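Local atomic coordinates of IMPACT family member YigZ (Escherichia coli, PDB entry 1VI7), a protein that is of uncertain function but may bind anions and guanyl ribonucleotides and hydrolyse ribonucleoside triphosphates. Residues 187-192 and 200-205; 149-154 and 172-177; 33-38 and 57-62; 93-98 and 129-134; 102-107 and 118-123. All blocks are in the same frame, centred on the assembly; numbering follows the deposited sequence.

Contact 1: 187-192 and 200-205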
# COMPACT_ATOMS: atom_id res chain seq x y z
N GLU A 187 -4.62 -20.95 18.15
CA GLU A 187 -5.00 -22.19 17.48
C GLU A 187 -3.74 -22.82 16.88
O GLU A 187 -3.62 -24.04 16.89
CB GLU A 187 -6.07 -21.99 16.42
CG GLU A 187 -6.30 -23.24 15.56
CD GLU A 187 -6.82 -22.93 14.18
OE1 GLU A 187 -6.71 -23.79 13.28
OE2 GLU A 187 -7.35 -21.80 14.02
N PHE A 188 -2.85 -21.98 16.40
CA PHE A 188 -1.60 -22.41 15.80
C PHE A 188 -0.69 -22.99 16.88
O PHE A 188 -0.13 -24.05 16.71
CB PHE A 188 -0.91 -21.21 15.13
CG PHE A 188 0.37 -21.55 14.44
CD1 PHE A 188 1.57 -21.03 14.90
CD2 PHE A 188 0.38 -22.41 13.37
CE1 PHE A 188 2.76 -21.31 14.25
CE2 PHE A 188 1.56 -22.72 12.71
CZ PHE A 188 2.74 -22.14 13.14
N SER A 189 -0.56 -22.29 18.00
CA SER A 189 0.27 -22.76 19.09
C SER A 189 -0.23 -24.14 19.52
O SER A 189 0.57 -25.07 19.58
CB SER A 189 0.27 -21.79 20.26
OG SER A 189 0.96 -20.59 20.02
N ALA A 190 -1.52 -24.27 19.77
CA ALA A 190 -2.10 -25.56 20.15
C ALA A 190 -1.75 -26.61 19.10
O ALA A 190 -1.16 -27.65 19.38
CB ALA A 190 -3.60 -25.46 20.29
N LYS A 191 -2.12 -26.32 17.84
CA LYS A 191 -1.80 -27.27 16.78
C LYS A 191 -0.30 -27.62 16.86
O LYS A 191 0.03 -28.79 16.72
CB LYS A 191 -2.13 -26.74 15.40
CG LYS A 191 -3.45 -27.23 14.84
CD LYS A 191 -4.26 -26.09 14.23
CE LYS A 191 -4.13 -26.00 12.73
NZ LYS A 191 -4.89 -27.11 12.07
N LEU A 192 0.54 -26.62 17.04
CA LEU A 192 1.99 -26.75 17.06
C LEU A 192 2.45 -27.65 18.20
O LEU A 192 3.23 -28.56 18.02
CB LEU A 192 2.61 -25.37 17.22
CG LEU A 192 3.95 -25.02 16.63
CD1 LEU A 192 3.91 -24.85 15.13
CD2 LEU A 192 4.46 -23.73 17.27
N LEU A 200 8.20 -27.40 20.83
CA LEU A 200 8.42 -26.28 19.90
C LEU A 200 8.02 -24.99 20.63
O LEU A 200 7.10 -25.05 21.46
CB LEU A 200 7.54 -26.52 18.70
CG LEU A 200 8.14 -26.73 17.31
CD1 LEU A 200 9.37 -27.59 17.30
CD2 LEU A 200 7.07 -27.30 16.39
N GLN A 201 8.78 -23.91 20.50
CA GLN A 201 8.47 -22.66 21.21
C GLN A 201 8.38 -21.44 20.32
O GLN A 201 9.39 -20.80 20.02
CB GLN A 201 9.52 -22.43 22.32
CG GLN A 201 9.06 -21.57 23.46
CD GLN A 201 10.05 -21.24 24.54
OE1 GLN A 201 10.36 -20.05 24.78
NE2 GLN A 201 10.58 -22.21 25.28
N LEU A 202 7.18 -21.03 19.95
CA LEU A 202 6.89 -19.87 19.10
C LEU A 202 7.14 -18.54 19.77
O LEU A 202 6.51 -18.23 20.79
CB LEU A 202 5.39 -19.96 18.74
CG LEU A 202 4.82 -18.92 17.80
CD1 LEU A 202 5.21 -19.22 16.37
CD2 LEU A 202 3.29 -18.83 17.95
N LEU A 203 7.95 -17.63 19.24
CA LEU A 203 8.25 -16.39 19.96
C LEU A 203 7.89 -15.13 19.21
O LEU A 203 7.96 -15.06 17.98
CB LEU A 203 9.74 -16.35 20.30
CG LEU A 203 10.28 -17.45 21.23
CD1 LEU A 203 11.81 -17.49 21.11
CD2 LEU A 203 9.87 -17.20 22.66
N ALA A 204 7.56 -14.07 19.93
CA ALA A 204 7.19 -12.79 19.33
C ALA A 204 8.40 -11.89 19.14
O ALA A 204 9.10 -11.61 20.11
CB ALA A 204 6.17 -12.10 20.23
N ILE A 205 8.64 -11.44 17.92
CA ILE A 205 9.75 -10.56 17.57
C ILE A 205 9.89 -9.39 18.54
O ILE A 205 8.89 -8.83 19.00
CB ILE A 205 9.60 -9.99 16.14
CG1 ILE A 205 8.37 -9.09 16.04
CG2 ILE A 205 9.54 -11.09 15.10
CD1 ILE A 205 8.64 -7.61 16.27
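Phe188, Ser189 and Leu192 on helix 185-196 receive Leu200 and Leu202 from the chain that turns back into the short edge strand 203-204. The arrangement is a worked example of the second half of a ferredoxin-like domain, in which the last helix lies on the sheet and hands the chain to its final strand. Walking along the helix, Phe188 comes first. With CG swung opposite the backbone N (chi1 -178°), its ring lies so that Leu202 CD1 arrives at the edge, in the ring plane, 3.9 Å from Phe188 CE1. One residue on, Ser189 borders the apolar patch: Leu202 CD2 rests 3.6 Å from Ser189 OG, a van der Waals contact; the hydroxyl itself is hydrogen-bonded to the carbonyl O of Val185, four residues back. One helical turn after Phe188, the side chain of Leu192 leaves toward the returning chain and crosses Leu200 and Leu202 each at about a right angle. Leu192 also packs on Leu144 of strand 140-146. Leu192 CG lies 3.9 Å from Leu200 CD2, while Leu192 CD2 reaches Leu202 CB at 4.2 Å.

Contact 2: 149-154 and 172-177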
# COMPACT_ATOMS: atom_id res chain seq x y z
N HIS A 149 13.26 -32.21 10.32
CA HIS A 149 12.25 -33.22 10.16
C HIS A 149 10.87 -32.70 10.55
O HIS A 149 9.89 -33.45 10.58
CB HIS A 149 12.57 -34.49 10.96
CG HIS A 149 12.47 -34.33 12.43
ND1 HIS A 149 11.26 -34.33 13.08
CD2 HIS A 149 13.40 -34.10 13.38
CE1 HIS A 149 11.43 -34.13 14.38
NE2 HIS A 149 12.72 -33.96 14.60
N GLN A 150 10.80 -31.46 11.01
CA GLN A 150 9.56 -30.78 11.33
C GLN A 150 9.21 -29.70 10.31
O GLN A 150 8.10 -29.20 10.30
CB GLN A 150 9.58 -30.20 12.73
CG GLN A 150 9.96 -31.17 13.82
CD GLN A 150 10.33 -30.51 15.13
OE1 GLN A 150 11.26 -29.72 15.25
NE2 GLN A 150 9.61 -30.87 16.17
N LEU A 151 10.08 -29.37 9.38
CA LEU A 151 9.82 -28.36 8.37
C LEU A 151 8.52 -28.55 7.62
O LEU A 151 7.53 -27.88 7.98
CB LEU A 151 10.98 -28.24 7.39
CG LEU A 151 11.26 -26.84 6.86
CD1 LEU A 151 11.25 -25.83 7.99
CD2 LEU A 151 12.62 -26.84 6.14
N THR A 152 8.42 -29.46 6.66
CA THR A 152 7.18 -29.68 5.94
C THR A 152 5.97 -29.66 6.86
O THR A 152 5.02 -28.92 6.61
CB THR A 152 7.13 -30.93 5.08
OG1 THR A 152 7.11 -32.11 5.88
CG2 THR A 152 8.30 -30.99 4.11
N GLY A 153 5.99 -30.42 7.96
CA GLY A 153 4.92 -30.41 8.93
C GLY A 153 4.52 -29.00 9.32
O GLY A 153 3.31 -28.71 9.38
N ILE A 154 5.47 -28.14 9.68
CA ILE A 154 5.14 -26.78 10.10
C ILE A 154 4.63 -25.91 8.97
O ILE A 154 3.69 -25.15 9.13
CB ILE A 154 6.31 -26.09 10.79
CG1 ILE A 154 6.75 -26.85 12.05
CG2 ILE A 154 5.97 -24.64 11.13
CD1 ILE A 154 8.12 -26.38 12.52
N ALA A 172 22.27 -25.36 12.27
CA ALA A 172 22.26 -26.74 12.82
C ALA A 172 20.77 -27.10 12.99
O ALA A 172 20.36 -28.24 12.99
CB ALA A 172 23.01 -26.82 14.12
N PHE A 173 20.00 -26.06 13.26
CA PHE A 173 18.56 -26.10 13.39
C PHE A 173 17.94 -25.11 12.40
O PHE A 173 18.68 -24.31 11.80
CB PHE A 173 18.09 -25.67 14.78
CG PHE A 173 18.56 -26.58 15.86
CD1 PHE A 173 19.15 -26.09 17.00
CD2 PHE A 173 18.38 -27.96 15.72
CE1 PHE A 173 19.56 -26.96 18.00
CE2 PHE A 173 18.80 -28.83 16.71
CZ PHE A 173 19.41 -28.33 17.84
N VAL A 174 16.61 -25.11 12.36
CA VAL A 174 16.01 -24.17 11.38
C VAL A 174 15.52 -22.96 12.12
O VAL A 174 15.02 -23.09 13.24
CB VAL A 174 14.88 -24.81 10.58
CG1 VAL A 174 14.38 -23.81 9.52
CG2 VAL A 174 15.28 -26.12 9.92
N LEU A 175 15.90 -21.76 11.67
CA LEU A 175 15.38 -20.58 12.30
C LEU A 175 14.44 -19.86 11.31
O LEU A 175 14.84 -19.44 10.26
CB LEU A 175 16.34 -19.60 12.89
CG LEU A 175 15.56 -18.50 13.70
CD1 LEU A 175 15.41 -18.96 15.13
CD2 LEU A 175 16.18 -17.14 13.51
N LEU A 176 13.19 -19.94 11.70
CA LEU A 176 12.05 -19.46 10.93
C LEU A 176 11.52 -18.15 11.51
O LEU A 176 11.48 -17.88 12.74
CB LEU A 176 11.00 -20.56 10.98
CG LEU A 176 10.44 -21.36 9.85
CD1 LEU A 176 11.36 -21.85 8.77
CD2 LEU A 176 9.65 -22.58 10.40
N ARG A 177 11.12 -17.26 10.63
CA ARG A 177 10.48 -15.98 10.94
C ARG A 177 9.07 -16.13 10.34
O ARG A 177 9.03 -16.49 9.13
CB ARG A 177 11.22 -14.88 10.19
CG ARG A 177 10.59 -13.50 10.27
CD ARG A 177 10.34 -13.11 11.69
NE ARG A 177 10.42 -11.75 12.05
CZ ARG A 177 11.10 -10.71 11.63
NH1 ARG A 177 11.94 -10.82 10.61
NH2 ARG A 177 10.95 -9.53 12.25
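Leu151 and Ile154, in the first turn of helix 151-160, mesh with Val174 and Leu176 on strand 174-180. The two strand residues stand at alternate positions, on the same side of the strand, and the dip between their side chains takes the helix's leading bump: Leu151 CD1 sits 4.0 Å from Val174 CG1 and 4.1 Å from Leu176 CD1. Val174 offers that methyl because CG1 lies opposite the backbone N (chi1 -175°), and the Leu151 side chain meets it nearly at right angles. The fit works in the other direction as well. Leu176 ends in a fork whose two prongs are shared out between successive bumps of the helix, CD1 going to Leu151 and CD2 to Ile154, whose CG2 lies 4.3 Å from that prong. Three residues separate Leu151 from Ile154, so a single helical turn supplies both. In the ferredoxin-like domain this is the first helix lying against a central strand, one bonded through its backbone to strand 140-146, as in the pairs Val174 with Cys146 and Leu176 with Leu144. Tyr170 and Phe195 extend the apolar layer, the former against Leu151 and the latter against Ile154. No hydrogen bond joins the two segments. What holds helix to strand here is thus dispersion and the exclusion of water from methyl groups, and its precision comes from shape, not from bond direction.

Contact 3: 33-38 and 57-62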
# COMPACT_ATOMS: atom_id res chain seq x y z
N ASP A 33 0.52 -1.40 -2.79
CA ASP A 33 1.24 -1.68 -1.53
C ASP A 33 2.75 -1.55 -1.82
O ASP A 33 3.28 -2.17 -2.75
CB ASP A 33 0.88 -2.99 -0.88
CG ASP A 33 1.58 -3.28 0.43
OD1 ASP A 33 1.23 -4.27 1.11
OD2 ASP A 33 2.50 -2.51 0.81
N GLY A 34 3.32 -0.50 -1.22
CA GLY A 34 4.68 -0.12 -1.33
C GLY A 34 5.01 0.80 -2.50
O GLY A 34 4.32 0.92 -3.51
N VAL A 35 6.26 1.28 -2.43
CA VAL A 35 6.82 2.19 -3.40
C VAL A 35 6.99 1.61 -4.78
O VAL A 35 6.83 2.34 -5.78
CB VAL A 35 8.16 2.77 -2.89
CG1 VAL A 35 8.66 3.88 -3.79
CG2 VAL A 35 7.99 3.24 -1.44
N GLU A 36 7.32 0.32 -4.93
CA GLU A 36 7.48 -0.23 -6.30
C GLU A 36 6.09 -0.15 -6.95
O GLU A 36 5.93 0.43 -8.02
CB GLU A 36 8.02 -1.63 -6.36
CG GLU A 36 8.61 -2.12 -7.68
CD GLU A 36 8.69 -3.64 -7.80
OE1 GLU A 36 9.65 -4.27 -7.30
OE2 GLU A 36 7.78 -4.23 -8.42
N ALA A 37 5.11 -0.61 -6.17
CA ALA A 37 3.71 -0.62 -6.59
C ALA A 37 3.30 0.75 -7.09
O ALA A 37 2.79 0.88 -8.20
CB ALA A 37 2.84 -1.08 -5.45
N ALA A 38 3.57 1.78 -6.29
CA ALA A 38 3.26 3.15 -6.71
C ALA A 38 3.89 3.46 -8.06
O ALA A 38 3.27 3.87 -9.05
CB ALA A 38 3.79 4.11 -5.65
N VAL A 57 2.05 13.10 -9.36
CA VAL A 57 1.87 11.91 -8.56
C VAL A 57 1.79 12.20 -7.07
O VAL A 57 2.44 13.14 -6.63
CB VAL A 57 3.15 11.01 -8.72
CG1 VAL A 57 2.99 9.66 -8.07
CG2 VAL A 57 3.56 10.89 -10.18
N ALA A 58 1.45 11.20 -6.27
CA ALA A 58 1.37 11.31 -4.81
C ALA A 58 0.96 9.94 -4.26
O ALA A 58 0.20 9.26 -4.99
CB ALA A 58 0.30 12.32 -4.44
N TRP A 59 1.38 9.57 -3.06
CA TRP A 59 1.00 8.26 -2.53
C TRP A 59 1.22 8.19 -1.02
O TRP A 59 1.81 9.12 -0.47
CB TRP A 59 1.75 7.15 -3.24
CG TRP A 59 3.23 7.07 -3.03
CD1 TRP A 59 3.86 6.58 -1.93
CD2 TRP A 59 4.27 7.44 -3.94
NE1 TRP A 59 5.22 6.66 -2.08
CE2 TRP A 59 5.50 7.19 -3.32
CE3 TRP A 59 4.27 7.98 -5.23
CZ2 TRP A 59 6.73 7.43 -3.92
CZ3 TRP A 59 5.49 8.25 -5.83
CH2 TRP A 59 6.70 7.95 -5.18
N VAL A 60 0.74 7.17 -0.40
CA VAL A 60 0.90 6.83 1.05
C VAL A 60 1.05 5.33 0.98
O VAL A 60 0.27 4.78 0.15
CB VAL A 60 -0.46 7.21 1.69
CG1 VAL A 60 -1.24 5.99 2.17
CG2 VAL A 60 -0.41 8.22 2.79
N ALA A 61 1.93 4.68 1.69
CA ALA A 61 1.91 3.17 1.45
C ALA A 61 1.32 2.51 2.69
O ALA A 61 1.60 1.42 3.11
CB ALA A 61 3.15 2.63 0.95
N GLY A 62 0.37 3.31 3.18
CA GLY A 62 -0.44 3.12 4.27
C GLY A 62 0.08 2.20 5.35
O GLY A 62 0.35 1.05 5.24
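Trp59, from strand 57-60, lies against Ala38 and Val35 of helix 34-48, and its side chain can be followed outward from the strand. Its CB leaves toward the helix and packs beside the carbonyl O of Ile98 on the adjoining strand. The first torsion (chi1 67°) sets CG between the backbone N and the carbonyl carbon, the crowded position, and this brings one face of the indole to the helix. CG itself is 4.0 Å from Ala38 CB. The same methyl stands over the ring junction, 3.8 Å from CD2 of Trp59, and makes a CH-pi contact with the five-membered ring, 23° off its normal. On the six-membered ring, Trp59 CE3 lies 3.9 Å from Ala38 CB. Further out, Trp59 CZ2 meets Val35 CG1 at 4.0 Å, the valine coming in at a slant. Val57 CG1, from the same strand, lies in the indole plane at its edge. A serine in place of Trp59 would probably open a gap over Ala38 and leave the Val35 methyl without its aromatic neighbour. Ala61 CB also nears Gly34 N at 3.8 Å. Strand 57-60 runs between strands 98-105 and 71-73 in the five-stranded antiparallel sheet; Trp59 turns to helix 34-48, Thr99 of the neighbouring strand touches both Trp59 and Ala38, and Ala58 turns to helix 84-93, against Met86 and Leu90.

Contact 4: 93-98 and 129-134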
# COMPACT_ATOMS: atom_id res chain seq x y z
N SER A 93 -8.08 11.34 3.54
CA SER A 93 -8.95 10.21 3.44
C SER A 93 -8.84 9.18 4.55
O SER A 93 -9.87 8.61 4.97
CB SER A 93 -8.83 9.52 2.09
OG SER A 93 -7.50 9.52 1.65
N GLY A 94 -7.61 8.86 4.94
CA GLY A 94 -7.41 7.88 6.02
C GLY A 94 -7.49 6.47 5.41
O GLY A 94 -8.26 5.61 5.84
N VAL A 95 -6.92 6.37 4.22
CA VAL A 95 -6.87 5.15 3.44
C VAL A 95 -5.39 4.85 3.17
O VAL A 95 -4.69 5.65 2.55
CB VAL A 95 -7.64 5.29 2.12
CG1 VAL A 95 -7.38 4.14 1.17
CG2 VAL A 95 -9.12 5.48 2.39
N GLY A 96 -4.97 3.68 3.66
CA GLY A 96 -3.58 3.27 3.47
C GLY A 96 -3.32 2.67 2.11
O GLY A 96 -4.24 2.37 1.34
N GLU A 97 -2.04 2.63 1.69
CA GLU A 97 -1.70 1.88 0.50
C GLU A 97 -2.38 2.33 -0.76
O GLU A 97 -2.87 1.51 -1.57
CB GLU A 97 -2.09 0.39 0.72
CG GLU A 97 -1.50 -0.28 1.94
CD GLU A 97 -1.81 -1.75 2.05
OE1 GLU A 97 -1.58 -2.30 3.15
OE2 GLU A 97 -2.32 -2.34 1.06
N ILE A 98 -2.28 3.62 -1.09
CA ILE A 98 -2.91 4.12 -2.32
C ILE A 98 -2.00 5.15 -2.98
O ILE A 98 -1.35 5.91 -2.28
CB ILE A 98 -4.28 4.74 -1.99
CG1 ILE A 98 -4.91 5.44 -3.17
CG2 ILE A 98 -4.14 5.67 -0.81
CD1 ILE A 98 -6.36 5.84 -2.98
N ARG A 129 -14.12 10.50 -3.77
CA ARG A 129 -15.54 10.35 -3.53
C ARG A 129 -16.04 9.06 -4.19
O ARG A 129 -17.18 8.66 -3.92
CB ARG A 129 -16.37 11.51 -4.04
CG ARG A 129 -16.36 12.81 -3.34
CD ARG A 129 -16.96 13.92 -4.22
NE ARG A 129 -16.46 15.24 -3.83
CZ ARG A 129 -16.78 15.85 -2.70
NH1 ARG A 129 -16.26 17.05 -2.40
NH2 ARG A 129 -17.65 15.31 -1.85
N GLN A 130 -15.37 8.49 -5.16
CA GLN A 130 -15.86 7.25 -5.77
C GLN A 130 -15.03 6.03 -5.40
O GLN A 130 -15.27 4.95 -5.95
CB GLN A 130 -15.94 7.42 -7.30
CG GLN A 130 -16.61 8.71 -7.71
CD GLN A 130 -16.75 9.00 -9.17
OE1 GLN A 130 -16.85 10.20 -9.52
NE2 GLN A 130 -16.78 7.99 -10.03
N LEU A 131 -14.07 6.13 -4.50
CA LEU A 131 -13.22 5.04 -4.11
C LEU A 131 -13.94 4.07 -3.18
O LEU A 131 -14.57 4.46 -2.18
CB LEU A 131 -11.92 5.56 -3.44
CG LEU A 131 -10.95 4.49 -2.95
CD1 LEU A 131 -10.41 3.70 -4.13
CD2 LEU A 131 -9.80 5.03 -2.14
N THR A 132 -13.90 2.80 -3.54
CA THR A 132 -14.49 1.72 -2.72
C THR A 132 -13.37 1.11 -1.89
O THR A 132 -12.25 0.98 -2.43
CB THR A 132 -15.19 0.68 -3.59
OG1 THR A 132 -14.26 -0.16 -4.30
CG2 THR A 132 -16.08 1.40 -4.60
N THR A 133 -13.60 0.75 -0.65
CA THR A 133 -12.52 0.25 0.19
C THR A 133 -12.74 -1.10 0.80
O THR A 133 -13.72 -1.78 0.57
CB THR A 133 -12.24 1.29 1.31
OG1 THR A 133 -13.49 1.75 1.85
CG2 THR A 133 -11.45 2.49 0.81
N GLN A 134 -11.76 -1.56 1.59
CA GLN A 134 -11.82 -2.81 2.33
C GLN A 134 -10.84 -2.83 3.51
O GLN A 134 -9.68 -2.44 3.34
CB GLN A 134 -11.56 -4.02 1.45
CG GLN A 134 -10.46 -3.85 0.44
CD GLN A 134 -10.07 -5.16 -0.22
OE1 GLN A 134 -10.36 -5.42 -1.39
NE2 GLN A 134 -9.40 -6.00 0.58
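Leu131 and Ile98 make the closest apolar approach here, reaching for one another tip to tip, with Ile98 CD1 3.6 Å from Leu131 CD2. The same leucine methyl also meets Val95, whose CG1 lies 4.2 Å away. Leu131 extends with CG opposite its backbone N (chi1 178°), which directs the leucine outward, its CD2 branch serving both partners. A second methyl pairing lies alongside: Val95 CG2 slants past Thr133 CG2 at 4.1 Å, the threonine giving its carbon branch to the contact. The residues belong to two linking elements of the N-terminal part of the chain. Residues 93-98 leave helix 84-93 through Gly94, which adopts positive phi, and lead into strand 98-105; residues 129-134 run from helix 113-128 into strand 133-136, which pairs with strand 7-10 in a small antiparallel sheet. Pro10 of that partner strand touches both Ile98 and Leu131. No hydrogen bond crosses between the segments; the polar groups named here find partners elsewhere. Gly96 is backbone-bonded to Leu8 and Gln134 to Ile9, so strand 7-10 bridges the two. Glu97 OE2 is hydrogen-bonded to His31 NE2, and Ser93 OG to the carbonyl oxygens of Leu90 and Gln89.

Contact 5: 102-107 and 118-123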
# COMPACT_ATOMS: atom_id res chain seq x y z
N VAL A 102 -2.40 12.57 -11.51
CA VAL A 102 -3.23 13.49 -12.35
C VAL A 102 -2.51 13.58 -13.69
O VAL A 102 -1.31 13.22 -13.72
CB VAL A 102 -3.54 14.77 -11.64
CG1 VAL A 102 -4.64 15.56 -12.34
CG2 VAL A 102 -4.03 14.46 -10.20
N VAL A 103 -3.20 13.61 -14.81
CA VAL A 103 -2.60 13.61 -16.15
C VAL A 103 -2.99 14.90 -16.85
O VAL A 103 -4.18 15.19 -17.01
CB VAL A 103 -3.04 12.37 -16.93
CG1 VAL A 103 -2.75 12.46 -18.42
CG2 VAL A 103 -2.31 11.13 -16.37
N ARG A 104 -2.00 15.77 -17.21
CA ARG A 104 -2.48 17.01 -17.78
C ARG A 104 -2.26 17.18 -19.26
O ARG A 104 -1.17 17.14 -19.81
CB ARG A 104 -2.02 18.25 -17.00
CG ARG A 104 -2.89 19.47 -17.40
CD ARG A 104 -2.18 20.74 -17.07
NE ARG A 104 -2.91 21.97 -17.40
CZ ARG A 104 -2.36 23.16 -17.14
NH1 ARG A 104 -1.15 23.19 -16.57
NH2 ARG A 104 -2.98 24.29 -17.41
N TYR A 105 -3.37 17.46 -19.94
CA TYR A 105 -3.40 17.80 -21.35
C TYR A 105 -3.65 19.32 -21.43
O TYR A 105 -4.74 19.76 -21.06
CB TYR A 105 -4.51 17.04 -22.06
CG TYR A 105 -4.31 15.57 -22.35
CD1 TYR A 105 -3.71 15.13 -23.53
CD2 TYR A 105 -4.83 14.59 -21.50
CE1 TYR A 105 -3.56 13.79 -23.80
CE2 TYR A 105 -4.69 13.24 -21.77
CZ TYR A 105 -4.05 12.84 -22.92
OH TYR A 105 -3.89 11.51 -23.21
N TYR A 106 -2.62 20.11 -21.72
CA TYR A 106 -2.76 21.56 -21.79
C TYR A 106 -3.77 21.96 -22.86
O TYR A 106 -3.73 21.48 -23.99
CB TYR A 106 -1.42 22.23 -22.09
CG TYR A 106 -1.44 23.75 -22.13
CD1 TYR A 106 -1.87 24.48 -21.04
CD2 TYR A 106 -0.96 24.45 -23.23
CE1 TYR A 106 -1.88 25.85 -21.06
CE2 TYR A 106 -0.95 25.84 -23.24
CZ TYR A 106 -1.39 26.53 -22.15
OH TYR A 106 -1.39 27.91 -22.13
N GLY A 107 -4.66 22.90 -22.50
CA GLY A 107 -5.67 23.33 -23.42
C GLY A 107 -5.46 24.61 -24.15
O GLY A 107 -6.40 25.04 -24.86
N LYS A 118 -6.50 23.70 -7.39
CA LYS A 118 -7.84 23.12 -7.39
C LYS A 118 -7.99 22.04 -8.46
O LYS A 118 -8.90 21.19 -8.40
CB LYS A 118 -8.92 24.17 -7.48
CG LYS A 118 -8.66 25.49 -6.80
CD LYS A 118 -9.26 25.64 -5.41
CE LYS A 118 -8.65 26.84 -4.69
NZ LYS A 118 -8.90 28.13 -5.41
N ALA A 119 -7.06 21.98 -9.40
CA ALA A 119 -7.13 21.00 -10.46
C ALA A 119 -6.46 19.69 -10.03
O ALA A 119 -6.85 18.61 -10.45
CB ALA A 119 -6.54 21.51 -11.75
N TYR A 120 -5.47 19.81 -9.17
CA TYR A 120 -4.74 18.66 -8.69
C TYR A 120 -5.28 18.16 -7.38
O TYR A 120 -5.65 16.99 -7.30
CB TYR A 120 -3.26 19.02 -8.60
CG TYR A 120 -2.65 19.12 -9.99
CD1 TYR A 120 -2.48 17.95 -10.72
CD2 TYR A 120 -2.30 20.33 -10.58
CE1 TYR A 120 -1.95 18.00 -11.99
CE2 TYR A 120 -1.80 20.38 -11.86
CZ TYR A 120 -1.60 19.21 -12.55
OH TYR A 120 -1.08 19.22 -13.83
N GLY A 121 -5.28 19.00 -6.35
CA GLY A 121 -5.82 18.63 -5.05
C GLY A 121 -7.27 18.18 -5.26
O GLY A 121 -7.64 17.02 -5.04
N GLY A 122 -8.06 19.05 -5.86
CA GLY A 122 -9.44 18.79 -6.19
C GLY A 122 -9.68 17.54 -7.01
O GLY A 122 -10.74 16.93 -6.94
N GLY A 123 -8.79 17.26 -7.95
CA GLY A 123 -8.86 16.07 -8.79
C GLY A 123 -8.80 14.83 -7.91
O GLY A 123 -9.71 14.00 -7.97
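Strand 98-105 and helix 113-128, consecutive elements of the UPF0029 family region, which is grouped with the S5 clan, meet where Tyr120 spans the distance between them and touches Val102 and Arg104. The tyrosine leaves the helix with CG opposite its own carbonyl carbon (chi1 -73°), which carries the ring across to the strand. Val102 receives one edge of it: its CB lies near the ring plane, 3.5 Å from Tyr120 CD1, and its CG1 is 3.6 Å from Tyr120 CE1. At the tip, the phenol oxygen rests beside the aliphatic part of Arg104, with Tyr120 OH 3.4 Å from Arg104 CB and 3.7 Å from Arg104 CD. The two side chains cross at about a right angle, and the guanidinium plane is turned 87° from the ring. Their polar ends converge on one carboxylate oxygen, since Glu77 OE1 is hydrogen-bonded to Tyr120 OH and forms a salt bridge with Arg104 NH1. A leucine in place of Tyr120 would probably leave Glu77 with one partner fewer and the flank of Arg104 less well covered. Around this core, Met86 of helix 84-93 touches both Val102 and Tyr120, while Phe25 of strand 23-31 lies against Arg104. The arginine chain is fully extended from CG to NE, and its guanidinium offers one face, off centre, to Tyr106 CD1, which stands 3.8 Å above the Arg104 guanidinium plane.

How the contacts relate
The five contacts fall into two groups along an elongated chain. Contacts 3, 4 and 5 belong to the N-terminal part, and contacts 2 and 1 to the ferredoxin-like domain that follows. Along the sequence contact 3 closes first; contact 4 then opens and closes around contact 5, then contacts 2 and 1. Contacts 3 and 4 lie 13 Å apart between centres and touch, with a probable hydrogen bond from Ile98 N to Val60 O; contact 5 shares the five-stranded sheet with contact 3, its centre 20 Å from both. Contacts 1 and 2, also 13 Å apart, pack both helices on one four-stranded sheet. The centres of contacts 1 and 5 lie 52 Å apart, consistent with two separately packed domains.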